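Side-chain contact in Amy13K (Eubacterium rectale DSM 17629, PDB 6B3P), which binds malto-oligosaccharides, and probably starch, through two family 26 carbohydrate-binding modules of a surface-anchored alpha-amylase: residues Y85-D88 / G89-E93. Sequence-based numbering, arbitrary orientation.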
loop_
_atom_site.group_PDB
_atom_site.type_symbol
_atom_site.label_atom_id
_atom_site.label_comp_id
_atom_site.label_asym_id
_atom_site.label_seq_id
_atom_site.Cartn_x
_atom_site.Cartn_y
_atom_site.Cartn_z
ATOM N N TYR A 85 -12.049 -2.389 -1.229
ATOM C CA TYR A 85 -13.118 -2.968 -2.034
ATOM C C TYR A 85 -12.560 -3.914 -3.089
ATOM O O TYR A 85 -11.458 -3.713 -3.600
ATOM C CB TYR A 85 -13.936 -1.870 -2.720
ATOM C CG TYR A 85 -14.748 -1.008 -1.782
ATOM C CD1 TYR A 85 -16.017 -1.394 -1.375
ATOM C CD2 TYR A 85 -14.250 0.201 -1.315
ATOM C CE1 TYR A 85 -16.764 -0.604 -0.521
ATOM C CE2 TYR A 85 -14.988 0.997 -0.464
ATOM C CZ TYR A 85 -16.244 0.591 -0.069
ATOM O OH TYR A 85 -16.984 1.383 0.781
ATOM N N TRP A 86 -13.335 -4.947 -3.401
ATOM C CA TRP A 86 -13.064 -5.817 -4.540
ATOM C C TRP A 86 -14.260 -5.786 -5.480
ATOM O O TRP A 86 -15.390 -6.004 -5.045
ATOM C CB TRP A 86 -12.793 -7.253 -4.089
ATOM C CG TRP A 86 -11.492 -7.438 -3.363
ATOM C CD1 TRP A 86 -10.311 -7.872 -3.893
ATOM C CD2 TRP A 86 -11.241 -7.201 -1.972
ATOM N NE1 TRP A 86 -9.344 -7.917 -2.920
ATOM C CE2 TRP A 86 -9.888 -7.509 -1.733
ATOM C CE3 TRP A 86 -12.031 -6.755 -0.909
ATOM C CZ2 TRP A 86 -9.308 -7.387 -0.473
ATOM C CZ3 TRP A 86 -11.450 -6.634 0.343
ATOM C CH2 TRP A 86 -10.102 -6.949 0.550
ATOM N N PHE A 87 -14.021 -5.503 -6.757
ATOM C CA PHE A 87 -15.098 -5.527 -7.737
ATOM C C PHE A 87 -14.892 -6.662 -8.731
ATOM O O PHE A 87 -13.989 -6.624 -9.564
ATOM C CB PHE A 87 -15.209 -4.194 -8.475
ATOM C CG PHE A 87 -16.518 -4.017 -9.181
ATOM C CD1 PHE A 87 -16.750 -4.634 -10.402
ATOM C CD2 PHE A 87 -17.526 -3.254 -8.618
ATOM C CE1 PHE A 87 -17.959 -4.486 -11.053
ATOM C CE2 PHE A 87 -18.740 -3.098 -9.266
ATOM C CZ PHE A 87 -18.955 -3.715 -10.485
ATOM N N ASP A 88 -15.750 -7.668 -8.616
ATOM C CA ASP A 88 -15.711 -8.854 -9.459
ATOM C C ASP A 88 -17.151 -9.275 -9.737
ATOM O O ASP A 88 -17.669 -10.206 -9.122
ATOM C CB ASP A 88 -14.920 -9.975 -8.771
ATOM C CG ASP A 88 -14.796 -11.225 -9.626
ATOM O OD1 ASP A 88 -15.134 -11.165 -10.823
ATOM O OD2 ASP A 88 -14.343 -12.265 -9.102
ATOM N N GLY A 89 -17.799 -8.564 -10.657
ATOM C CA GLY A 89 -19.207 -8.774 -10.935
ATOM C C GLY A 89 -20.096 -7.870 -10.106
ATOM O O GLY A 89 -21.242 -7.603 -10.472
ATOM N N SER A 90 -19.564 -7.399 -8.984
ATOM C CA SER A 90 -20.309 -6.542 -8.069
ATOM C C SER A 90 -19.376 -6.038 -6.976
ATOM O O SER A 90 -18.274 -6.556 -6.808
ATOM C CB SER A 90 -21.489 -7.296 -7.452
ATOM O OG SER A 90 -21.034 -8.382 -6.662
ATOM N N LEU A 91 -19.823 -5.032 -6.231
ATOM C CA LEU A 91 -19.004 -4.446 -5.178
ATOM C C LEU A 91 -18.988 -5.333 -3.938
ATOM O O LEU A 91 -20.034 -5.750 -3.442
ATOM C CB LEU A 91 -19.516 -3.051 -4.820
ATOM C CG LEU A 91 -18.617 -2.194 -3.924
ATOM C CD1 LEU A 91 -17.337 -1.796 -4.647
ATOM C CD2 LEU A 91 -19.377 -0.963 -3.464
ATOM N N SER A 92 -17.784 -5.617 -3.450
ATOM C CA SER A 92 -17.595 -6.431 -2.255
ATOM C C SER A 92 -16.561 -5.803 -1.330
ATOM O O SER A 92 -15.655 -5.110 -1.789
ATOM C CB SER A 92 -17.156 -7.846 -2.637
ATOM O OG SER A 92 -16.865 -8.617 -1.483
ATOM N N GLU A 93 -16.704 -6.050 -0.029
ATOM C CA GLU A 93 -15.706 -5.652 0.964
ATOM C C GLU A 93 -15.081 -6.884 1.611
ATOM O O GLU A 93 -14.371 -6.785 2.615
ATOM C CB GLU A 93 -16.334 -4.754 2.031
ATOM C CG GLU A 93 -16.694 -3.378 1.521
ATOM C CD GLU A 93 -17.431 -2.548 2.553
ATOM O OE1 GLU A 93 -17.043 -2.585 3.739
ATOM O OE2 GLU A 93 -18.403 -1.867 2.175
HETATM O O HOH W 1 -20.643 -10.556 -8.030
#
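W86 and S92 face each other as an antiparallel hydrogen-bonded pair, joined by W86 N to S92 O at 2.8 Å (N-H...O 168°) and by the more bent S92 N to W86 O at 2.9 Å. Nearer the turn, D88 N reaches S90 O over a longer 3.3 Å, closing the tight hairpin in which strand 82-87 passes into strand 91-92. Water 1 bridges D88 O and S90 OG. G89 has a backbone conformation with positive phi, in which a CB would crowd the D88 carbonyl.

Y85, F87 and L91 make apolar and ring contacts on the face away from W86. L91 crosses the tyrosine at a slant, its CD1 methyl 3.6 Å from Y85 CD1. F87 has CG anti to the backbone N (chi1 -163°), which carries the phenyl toward the turn; one face meets S90 C, 3.7 Å from the ring plane and off the ring centre. Replacing this phenylalanine with an alanine would probably uncover the S90 backbone and open a gap beside it. Separately, the E93 chain, extended beyond CG, packs along the Y85 ring, with E93 CG 3.4 Å from Y85 CE1 and its carboxylate plane turned 75° from the ring.

On the other face the W86 ring presents its edge to the backbone, W86 CZ3 lying 3.7 Å from E93 O, while W44 and W99 meet the ring from elsewhere in the chain. Backbone bonds thus set the register of the hairpin that adds edge strand 91-92, and others to strand 2-8 hold 82-87 in the sheet; W86 on one face, and Y85 and L91 against L75 on the other, pack the hairpin against the module.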